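Local coordinates for protein isoaspartyl dipeptidase (Fervidobacterium islandicum, PDB 7CDH) that probably hydrolyses beta-aspartyl (isoaspartyl) dipeptides at a two-zinc site, removing products of damaged proteins in a thermophilic bacterium, at residues A[63-68]-A[95-100]; A[83-88]-A[305-310]; A[108-113]-A[123-128]; A[191-196]-A[221-226]. All blocks are in the same frame, centred on the assembly; numbering follows the deposited sequence. Where two conformers were deposited one is given.

Contact 1 (A[63-68]-A[95-100]); sequences HITGGG and GCLGTD. With ZN (zinc ion), chain L.
The carbonyl oxygen C96 O is gripped twice: by H63 ND1, at 3.2 Å with a bent N-H...O angle of 137°, and by a water at 2.8 Å. The imidazole nitrogen comes in from well above the plane of the carbonyl, and the oxygen in turn is tilted out of the ring plane of H63. The water passes the link on, accepting from T65 N, so the start of the 95-100 loop is tied to a second point of the type I turn H63-G66. H63 holds its ring anti to its own carbonyl carbon (chi1 -65°), which brings CE1 alongside the 95-100 backbone. There L97 C lies at the ring edge, while C96 SG approaches the ring obliquely, 4.2 Å from its centroid. Within the turn, the branches of I64 lie against the bare backbone of G95, with I64 CG2 4.1 Å from G95 CA. At the far end the loops meet through water: one molecule donates to G68 O at 3.0 Å and accepts from D100 N at 3.2 Å. The D100 carboxylate is held within its own loop by T103 and by the amide of I102. H63 NE2 binds a zinc ion at 2.3 Å, together with H61, E156 and D285. The bond from ND1 to C96 O probably steadies the ring with NE2 toward the metal, so the C96 carbonyl is likely to serve as a second-shell partner of a zinc ligand.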
# COMPACT_ATOMS: atom_id res chain seq x y z
N HIS A 63 -6.52 -30.21 10.85
CA HIS A 63 -5.70 -29.56 9.80
C HIS A 63 -6.12 -30.15 8.48
O HIS A 63 -5.36 -30.92 7.98
CB HIS A 63 -4.22 -29.71 10.12
CG HIS A 63 -3.87 -28.98 11.37
ND1 HIS A 63 -3.83 -27.62 11.43
CD2 HIS A 63 -3.62 -29.41 12.62
CE1 HIS A 63 -3.51 -27.24 12.66
NE2 HIS A 63 -3.37 -28.32 13.42
N ILE A 64 -7.30 -29.79 7.97
CA ILE A 64 -7.89 -30.41 6.76
C ILE A 64 -6.98 -30.26 5.53
O ILE A 64 -7.06 -31.15 4.62
CB ILE A 64 -9.30 -29.86 6.51
CG1 ILE A 64 -9.35 -28.36 6.20
CG2 ILE A 64 -10.19 -30.23 7.68
CD1 ILE A 64 -10.79 -27.88 5.87
N THR A 65 -6.13 -29.23 5.44
CA THR A 65 -5.27 -29.02 4.25
C THR A 65 -3.90 -29.70 4.42
O THR A 65 -3.13 -29.71 3.46
CB THR A 65 -5.06 -27.55 3.89
OG1 THR A 65 -4.27 -26.94 4.90
CG2 THR A 65 -6.36 -26.83 3.69
N GLY A 66 -3.64 -30.29 5.56
CA GLY A 66 -2.30 -30.77 5.93
C GLY A 66 -1.65 -29.81 6.88
O GLY A 66 -2.06 -28.65 6.92
N GLY A 67 -0.72 -30.29 7.68
CA GLY A 67 0.09 -29.46 8.58
C GLY A 67 1.52 -29.92 8.63
O GLY A 67 2.12 -30.20 7.56
N GLY A 68 2.08 -30.01 9.81
CA GLY A 68 3.50 -30.39 9.88
C GLY A 68 4.37 -29.26 9.34
O GLY A 68 3.85 -28.11 9.23
N GLY A 95 -11.78 -26.76 10.49
CA GLY A 95 -10.43 -26.75 9.89
C GLY A 95 -9.69 -25.49 10.29
O GLY A 95 -10.29 -24.40 10.27
N CYS A 96 -8.41 -25.61 10.62
CA CYS A 96 -7.54 -24.45 10.87
C CYS A 96 -6.16 -24.69 10.24
O CYS A 96 -5.87 -25.83 9.82
CB CYS A 96 -7.41 -24.23 12.36
SG CYS A 96 -6.76 -25.67 13.23
N LEU A 97 -5.33 -23.64 10.29
CA LEU A 97 -3.87 -23.71 10.03
C LEU A 97 -3.10 -23.78 11.34
O LEU A 97 -3.62 -23.39 12.39
CB LEU A 97 -3.41 -22.46 9.26
CG LEU A 97 -4.18 -22.15 7.99
CD1 LEU A 97 -3.63 -20.90 7.34
CD2 LEU A 97 -4.10 -23.34 7.05
N GLY A 98 -1.84 -24.21 11.26
CA GLY A 98 -0.98 -24.44 12.43
C GLY A 98 0.30 -23.64 12.35
O GLY A 98 0.26 -22.49 12.01
N THR A 99 1.42 -24.25 12.70
CA THR A 99 2.74 -23.57 12.72
C THR A 99 2.97 -22.81 11.42
O THR A 99 3.38 -21.66 11.52
CB THR A 99 3.85 -24.58 12.96
OG1 THR A 99 3.37 -25.38 14.04
CG2 THR A 99 5.15 -23.89 13.30
N ASP A 100 2.71 -23.43 10.28
CA ASP A 100 3.05 -22.87 8.95
C ASP A 100 1.85 -22.07 8.41
O ASP A 100 0.92 -22.69 7.82
CB ASP A 100 3.51 -23.96 7.99
CG ASP A 100 3.96 -23.45 6.64
OD1 ASP A 100 3.95 -22.21 6.45
OD2 ASP A 100 4.36 -24.27 5.80
ZN ZN L . -3.52 -28.23 15.75
O HOH W 1 -5.23 -27.25 7.49
O HOH W 2 3.06 -27.15 6.71
O HOH W 3 1.57 -26.40 10.08

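Contact 2 (A[83-88]-A[305-310]); sequences SDCIRS and GSVSAV
V307, S88 and D84 carry this contact between the end of helix 82-86 and the turn that leads into helix 309-318. V307 directs its CG2 branch at the last helical turn, where the methyl lies 3.7 Å from D84 O and 3.9 Å from D84 CB, with C85 SG a little farther off. S88 comes in beside it against the middle of the 306-309 turn: its CB sits 3.9 Å from V307 O, and its OG rests over CA and CB of S308. That same hydroxyl donates to D84 O at 3.0 Å, nearly along the C=O axis. Its chi1 of -68° sets OG beside its own backbone N, turned back toward the helix; since S88 N is bonded to C85 O, the hydroxyl serves the D84 carbonyl in its stead. Lacking the hydroxyl, an alanine here is likely to leave D84 O without this donor and open a gap beside S308. D84 works through its carboxylate too, as a water donates to OD2 at 3.0 Å and accepts from V307 N at 2.8 Å. In the type I turn S306-A309, A309 N bonds S306 O, and the hydroxyls of S306 and S308 share a weak bond. Around this seam, V307 also leans on D59 of strand 51-59, S306 N is held by Q251, and S308 packs on P252. On the other flank of helix 82-86, I86 meets strand 372-376 and M380 of strand 379-380, so the helix end is wedged between those C-terminal strands and the turn that leads into helix 309-318.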
# COMPACT_ATOMS: atom_id res chain seq x y z
N SER A 83 -12.93 -39.96 3.08
CA SER A 83 -13.06 -41.40 3.43
C SER A 83 -12.56 -41.67 4.87
O SER A 83 -13.17 -42.52 5.51
CB SER A 83 -12.37 -42.25 2.40
OG SER A 83 -10.97 -42.32 2.66
N ASP A 84 -11.49 -41.01 5.35
CA ASP A 84 -10.99 -41.13 6.75
C ASP A 84 -12.10 -40.73 7.73
O ASP A 84 -12.27 -41.38 8.79
CB ASP A 84 -9.86 -40.16 7.08
CG ASP A 84 -8.44 -40.69 7.11
OD1 ASP A 84 -8.06 -41.44 6.17
OD2 ASP A 84 -7.70 -40.29 8.06
N CYS A 85 -12.75 -39.60 7.43
CA CYS A 85 -13.83 -39.00 8.23
C CYS A 85 -14.98 -40.00 8.36
O CYS A 85 -15.38 -40.31 9.49
CB CYS A 85 -14.33 -37.71 7.59
SG CYS A 85 -13.14 -36.36 7.79
N ILE A 86 -15.48 -40.46 7.22
CA ILE A 86 -16.67 -41.33 7.12
C ILE A 86 -16.44 -42.58 7.99
O ILE A 86 -17.29 -42.88 8.84
CB ILE A 86 -16.96 -41.64 5.64
CG1 ILE A 86 -17.25 -40.36 4.86
CG2 ILE A 86 -18.11 -42.63 5.50
CD1 ILE A 86 -17.38 -40.54 3.35
N ARG A 87 -15.31 -43.26 7.85
CA ARG A 87 -15.11 -44.55 8.54
C ARG A 87 -14.63 -44.30 9.98
O ARG A 87 -14.40 -45.28 10.71
CB ARG A 87 -14.23 -45.48 7.70
CG ARG A 87 -12.74 -45.51 8.04
CD ARG A 87 -11.93 -46.37 7.08
NE ARG A 87 -12.76 -47.20 6.21
CZ ARG A 87 -12.84 -47.11 4.88
NH1 ARG A 87 -13.65 -47.92 4.21
NH2 ARG A 87 -12.11 -46.22 4.22
N SER A 88 -14.51 -43.04 10.41
CA SER A 88 -14.21 -42.68 11.82
C SER A 88 -15.41 -42.00 12.49
O SER A 88 -15.26 -41.56 13.64
CB SER A 88 -12.95 -41.85 11.87
OG SER A 88 -11.81 -42.62 11.49
N GLY A 305 -1.73 -36.85 13.40
CA GLY A 305 -3.11 -36.97 13.88
C GLY A 305 -3.99 -37.72 12.87
O GLY A 305 -3.90 -37.43 11.68
N SER A 306 -4.85 -38.64 13.35
CA SER A 306 -5.98 -39.24 12.59
C SER A 306 -7.30 -38.80 13.22
O SER A 306 -7.36 -38.75 14.44
CB SER A 306 -5.87 -40.75 12.52
OG SER A 306 -6.82 -41.27 11.57
N VAL A 307 -8.30 -38.48 12.41
CA VAL A 307 -9.68 -38.21 12.87
C VAL A 307 -10.26 -39.49 13.52
O VAL A 307 -11.23 -39.35 14.30
CB VAL A 307 -10.59 -37.67 11.75
CG1 VAL A 307 -10.15 -36.30 11.30
CG2 VAL A 307 -10.66 -38.62 10.57
N SER A 308 -9.68 -40.66 13.23
CA SER A 308 -10.02 -41.94 13.91
C SER A 308 -9.82 -41.81 15.44
O SER A 308 -10.51 -42.52 16.22
CB SER A 308 -9.26 -43.11 13.33
OG SER A 308 -7.92 -43.16 13.81
N ALA A 309 -8.96 -40.89 15.88
CA ALA A 309 -8.72 -40.70 17.32
C ALA A 309 -10.03 -40.40 18.08
O ALA A 309 -10.05 -40.65 19.29
CB ALA A 309 -7.72 -39.61 17.54
N VAL A 310 -11.07 -39.88 17.44
CA VAL A 310 -12.22 -39.36 18.22
C VAL A 310 -13.03 -40.55 18.75
O VAL A 310 -13.31 -40.61 19.97
CB VAL A 310 -13.06 -38.38 17.40
CG1 VAL A 310 -14.44 -38.19 18.02
CG2 VAL A 310 -12.36 -37.03 17.26
O HOH W 4 -7.11 -38.00 9.87
O HOH W 5 -13.33 -40.90 15.09

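Contact 3 (A[108-113]-A[123-128]); sequences NLYAKA and TFIYTG
I125 drives its side chain into helix 108-113, where its branches spread over L109, Y110 and A113. CB lies 3.8 Å from L109 CD2. The CG2 branch turns to A113, its methyl 3.5 Å from A113 CB, and also touches L109 CG. CG1, set between the backbone N and the carbonyl carbon (chi1 66°), carries the chain on to CD1, which ends 4.1 Å from Y110 CA, close to the edge of the Y110 ring and also near L109 CD2. L109 answers from the helix: it slides past I125 in the opposite direction, and its CD2 reaches on to the backbone oxygen of Y126. Helix and strand run almost exactly antiparallel, at 171° with their axes 8.5 Å apart, as the return of a beta-alpha-beta crossover requires: strand 90-95, helix 106-118 and strand 122-127 form one such unit of the TIM barrel, the helix packed outside the sheet. Next to the apolar patch stands a polar clasp, where T123 OG1 donates to A113 O at 2.8 Å from above the carbonyl plane. The same hydroxyl is bonded to K150 NZ, so it joins helix, strand and lysine. A valine in place of T123 would keep the bulk, but A113 O and the lysine would probably each lose a partner. Y110 also packs against V146 of a neighbouring subunit.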
# COMPACT_ATOMS: atom_id res chain seq x y z
N ASN A 108 -6.75 -21.90 0.36
CA ASN A 108 -6.69 -23.38 0.22
C ASN A 108 -7.53 -24.04 1.33
O ASN A 108 -8.19 -25.05 1.04
CB ASN A 108 -5.24 -23.83 0.23
CG ASN A 108 -5.03 -25.32 0.05
OD1 ASN A 108 -4.35 -25.93 0.89
ND2 ASN A 108 -5.53 -25.86 -1.04
N LEU A 109 -7.48 -23.50 2.56
CA LEU A 109 -8.24 -24.03 3.71
C LEU A 109 -9.73 -23.96 3.40
O LEU A 109 -10.45 -24.92 3.68
CB LEU A 109 -7.89 -23.22 4.94
CG LEU A 109 -8.74 -23.57 6.16
CD1 LEU A 109 -8.43 -24.99 6.60
CD2 LEU A 109 -8.49 -22.60 7.29
N TYR A 110 -10.16 -22.85 2.84
CA TYR A 110 -11.55 -22.58 2.43
C TYR A 110 -11.94 -23.58 1.33
O TYR A 110 -13.03 -24.18 1.39
CB TYR A 110 -11.65 -21.12 1.97
CG TYR A 110 -13.00 -20.73 1.43
CD1 TYR A 110 -13.98 -20.31 2.30
CD2 TYR A 110 -13.30 -20.75 0.08
CE1 TYR A 110 -15.25 -19.95 1.86
CE2 TYR A 110 -14.56 -20.38 -0.39
CZ TYR A 110 -15.54 -20.00 0.51
OH TYR A 110 -16.80 -19.61 0.16
N ALA A 111 -11.10 -23.67 0.29
CA ALA A 111 -11.35 -24.51 -0.90
C ALA A 111 -11.52 -25.97 -0.44
O ALA A 111 -12.50 -26.59 -0.86
CB ALA A 111 -10.24 -24.37 -1.93
N LYS A 112 -10.59 -26.48 0.37
CA LYS A 112 -10.66 -27.83 0.99
C LYS A 112 -11.95 -27.98 1.80
O LYS A 112 -12.66 -28.97 1.55
CB LYS A 112 -9.47 -28.10 1.89
CG LYS A 112 -9.44 -29.49 2.51
CD LYS A 112 -9.68 -30.59 1.51
CE LYS A 112 -9.07 -31.90 1.95
NZ LYS A 112 -9.42 -33.02 1.03
N ALA A 113 -12.29 -27.01 2.66
CA ALA A 113 -13.55 -27.04 3.44
C ALA A 113 -14.76 -27.15 2.49
O ALA A 113 -15.74 -27.84 2.84
CB ALA A 113 -13.68 -25.86 4.37
N THR A 123 -18.52 -28.51 7.30
CA THR A 123 -17.18 -27.92 7.52
C THR A 123 -17.30 -26.46 7.93
O THR A 123 -18.16 -25.75 7.37
CB THR A 123 -16.33 -27.97 6.25
OG1 THR A 123 -17.00 -27.19 5.25
CG2 THR A 123 -16.18 -29.38 5.77
N PHE A 124 -16.40 -26.04 8.81
CA PHE A 124 -16.22 -24.63 9.21
C PHE A 124 -14.72 -24.44 9.32
O PHE A 124 -13.98 -25.43 9.44
CB PHE A 124 -16.95 -24.30 10.51
CG PHE A 124 -18.40 -24.71 10.47
CD1 PHE A 124 -18.77 -25.99 10.79
CD2 PHE A 124 -19.37 -23.83 10.01
CE1 PHE A 124 -20.09 -26.41 10.64
CE2 PHE A 124 -20.70 -24.22 9.95
CZ PHE A 124 -21.05 -25.51 10.24
N ILE A 125 -14.28 -23.20 9.28
CA ILE A 125 -12.83 -22.93 9.35
C ILE A 125 -12.63 -21.81 10.35
O ILE A 125 -13.55 -21.05 10.59
CB ILE A 125 -12.27 -22.63 7.94
CG1 ILE A 125 -12.81 -21.33 7.36
CG2 ILE A 125 -12.57 -23.79 7.00
CD1 ILE A 125 -12.08 -20.87 6.15
N TYR A 126 -11.43 -21.73 10.88
CA TYR A 126 -10.85 -20.52 11.48
C TYR A 126 -10.11 -19.73 10.40
O TYR A 126 -9.62 -20.30 9.43
CB TYR A 126 -9.85 -20.93 12.55
CG TYR A 126 -10.43 -21.69 13.72
CD1 TYR A 126 -10.93 -21.02 14.81
CD2 TYR A 126 -10.40 -23.07 13.78
CE1 TYR A 126 -11.39 -21.69 15.92
CE2 TYR A 126 -10.85 -23.76 14.88
CZ TYR A 126 -11.35 -23.07 15.96
OH TYR A 126 -11.80 -23.69 17.07
N THR A 127 -9.99 -18.43 10.63
CA THR A 127 -9.00 -17.55 9.99
C THR A 127 -7.80 -17.52 10.91
O THR A 127 -7.87 -18.15 11.97
CB THR A 127 -9.58 -16.17 9.68
OG1 THR A 127 -8.46 -15.56 9.06
CG2 THR A 127 -10.01 -15.36 10.89
N GLY A 128 -6.73 -16.85 10.52
CA GLY A 128 -5.47 -16.85 11.29
C GLY A 128 -4.75 -18.18 11.23
O GLY A 128 -5.14 -19.05 10.43

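Contact 4 (A[191-196]-A[221-226]); sequences IVNFHV and YPTHMS. With ZN (zinc ion), chain K.
Strands 191-196 and 221-223 run parallel, their axes 4.5 Å apart at closest approach and inclined by 26°, joined in a ladder by Y221 N to V192 O, F194 N to Y221 O and T223 N to F194 O, the last at 2.9 Å. Y221 O takes a second donor, N193 ND2, at 3.0 Å; Y221 O lies near the amide plane of N193, and ND2 and F194 N reach it from opposite faces of the carbonyl plane. The other end of that amide, N193 OD1, accepts from ND1 of the zinc ligand H61, so N193 is a second-shell residue, linking the strand pair to a first-shell ligand. I191 CG2 packs on Y221 CB at 3.6 Å. On the face opposite N193 and Y221, F194 neighbours P222; V196 lies side by side with P222, V196 CG2 to P222 CB 3.9 Å. After T223 the chain bends through the positive phi of H224 (59°), whose CB comes to rest near V196 O; the methyl of T223 lies over one face of its ring. H195 ND1 and H224 NE2 then converge on one zinc ion, at 2.1 and 2.3 Å, with E156 as third ligand. The two imidazoles are set obliquely, their planes at 66°. Each has its remote nitrogen fixed, H195 NE2 by D161 and H224 ND1 by T248, which probably holds both rings in their aim at the metal. Two histidines from the C-terminal ends of successive parallel barrel strands, sharing a metal, are a hallmark of the amidohydrolase TIM barrel.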
# COMPACT_ATOMS: atom_id res chain seq x y z
N ILE A 191 -15.07 -17.67 18.04
CA ILE A 191 -14.18 -18.45 18.94
C ILE A 191 -12.74 -18.01 18.70
O ILE A 191 -12.37 -17.75 17.56
CB ILE A 191 -14.38 -19.96 18.68
CG1 ILE A 191 -15.83 -20.39 18.95
CG2 ILE A 191 -13.38 -20.78 19.48
CD1 ILE A 191 -16.43 -19.83 20.23
N VAL A 192 -11.97 -17.81 19.76
CA VAL A 192 -10.49 -17.80 19.68
C VAL A 192 -10.05 -19.17 20.18
O VAL A 192 -10.36 -19.48 21.30
CB VAL A 192 -9.87 -16.66 20.52
CG1 VAL A 192 -8.36 -16.63 20.39
CG2 VAL A 192 -10.48 -15.32 20.14
N ASN A 193 -9.39 -19.95 19.32
CA ASN A 193 -8.79 -21.26 19.66
C ASN A 193 -7.31 -21.00 19.97
O ASN A 193 -6.59 -20.47 19.09
CB ASN A 193 -9.06 -22.26 18.54
CG ASN A 193 -8.44 -23.63 18.76
OD1 ASN A 193 -7.87 -24.20 17.84
ND2 ASN A 193 -8.61 -24.19 19.93
N PHE A 194 -6.89 -21.31 21.19
CA PHE A 194 -5.49 -21.15 21.65
C PHE A 194 -4.83 -22.51 21.56
O PHE A 194 -5.33 -23.44 22.21
CB PHE A 194 -5.42 -20.61 23.07
CG PHE A 194 -5.94 -19.22 23.20
CD1 PHE A 194 -5.17 -18.14 22.81
CD2 PHE A 194 -7.22 -18.98 23.67
CE1 PHE A 194 -5.67 -16.85 22.90
CE2 PHE A 194 -7.71 -17.68 23.75
CZ PHE A 194 -6.93 -16.62 23.38
N HIS A 195 -3.77 -22.62 20.76
CA HIS A 195 -2.78 -23.70 20.92
C HIS A 195 -1.99 -23.41 22.19
O HIS A 195 -1.27 -22.40 22.24
CB HIS A 195 -1.87 -23.81 19.70
CG HIS A 195 -0.69 -24.66 19.95
ND1 HIS A 195 -0.66 -25.98 19.57
CD2 HIS A 195 0.47 -24.41 20.61
CE1 HIS A 195 0.50 -26.50 19.94
NE2 HIS A 195 1.23 -25.55 20.58
N VAL A 196 -2.11 -24.28 23.19
CA VAL A 196 -1.33 -24.08 24.44
C VAL A 196 -0.17 -25.06 24.45
O VAL A 196 -0.41 -26.27 24.44
CB VAL A 196 -2.18 -24.23 25.70
CG1 VAL A 196 -1.34 -23.89 26.92
CG2 VAL A 196 -3.43 -23.36 25.64
N TYR A 221 -11.17 -20.72 23.98
CA TYR A 221 -11.28 -22.16 23.75
C TYR A 221 -9.87 -22.68 23.61
O TYR A 221 -9.39 -22.81 22.50
CB TYR A 221 -12.09 -22.36 22.48
CG TYR A 221 -12.43 -23.78 22.15
CD1 TYR A 221 -12.98 -24.64 23.11
CD2 TYR A 221 -12.29 -24.26 20.87
CE1 TYR A 221 -13.34 -25.94 22.79
CE2 TYR A 221 -12.64 -25.55 20.54
CZ TYR A 221 -13.16 -26.40 21.49
OH TYR A 221 -13.54 -27.65 21.12
N PRO A 222 -9.15 -22.92 24.72
CA PRO A 222 -7.80 -23.48 24.66
C PRO A 222 -7.83 -24.97 24.30
O PRO A 222 -8.73 -25.61 24.72
CB PRO A 222 -7.29 -23.28 26.08
CG PRO A 222 -8.53 -23.39 26.93
CD PRO A 222 -9.59 -22.67 26.10
N THR A 223 -6.83 -25.49 23.58
CA THR A 223 -6.69 -26.94 23.28
C THR A 223 -5.36 -27.45 23.86
O THR A 223 -4.63 -26.64 24.44
CB THR A 223 -6.90 -27.22 21.78
OG1 THR A 223 -6.89 -28.64 21.58
CG2 THR A 223 -5.86 -26.56 20.89
N HIS A 224 -5.08 -28.75 23.70
CA HIS A 224 -3.91 -29.46 24.29
C HIS A 224 -3.95 -29.34 25.81
O HIS A 224 -2.93 -29.32 26.43
CB HIS A 224 -2.58 -28.92 23.74
CG HIS A 224 -2.63 -28.85 22.26
ND1 HIS A 224 -3.04 -29.93 21.51
CD2 HIS A 224 -2.43 -27.83 21.41
CE1 HIS A 224 -3.09 -29.58 20.25
NE2 HIS A 224 -2.72 -28.30 20.17
N MET A 225 -5.13 -29.25 26.37
CA MET A 225 -5.32 -29.00 27.82
C MET A 225 -5.15 -30.29 28.65
O MET A 225 -5.12 -30.14 29.84
CB MET A 225 -6.68 -28.35 28.04
CG MET A 225 -6.66 -26.93 27.50
SD MET A 225 -5.36 -25.90 28.24
CE MET A 225 -5.97 -25.77 29.92
N SER A 226 -4.91 -31.45 28.05
CA SER A 226 -4.44 -32.67 28.76
C SER A 226 -2.94 -32.89 28.57
O SER A 226 -2.46 -33.92 28.95
CB SER A 226 -5.24 -33.91 28.38
OG SER A 226 -5.12 -34.23 27.01
ZN ZN K . -1.93 -27.12 18.32

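Contacts 1, 3 and 4 are buried, while contact 2 is only partly so and lies farther from the metals. Contact 1 supplies one histidine ligand and contact 4 two, to zinc ions that share E156, and both rely on directed polar bonds. Contact 3, by contrast, is mostly apolar, joining a helix to the outside of the sheet. It adjoins contact 1 directly: G95 pairs with F124 and Y126 in neighbouring strands, and T65 packs on L109. Y126 also reaches contact 4 through its hydroxyl, beside N193. Contact 2 touches none of the others; bridged partly by water, it joins segments over 200 residues apart, and contacts 3 and 4 lie within that span.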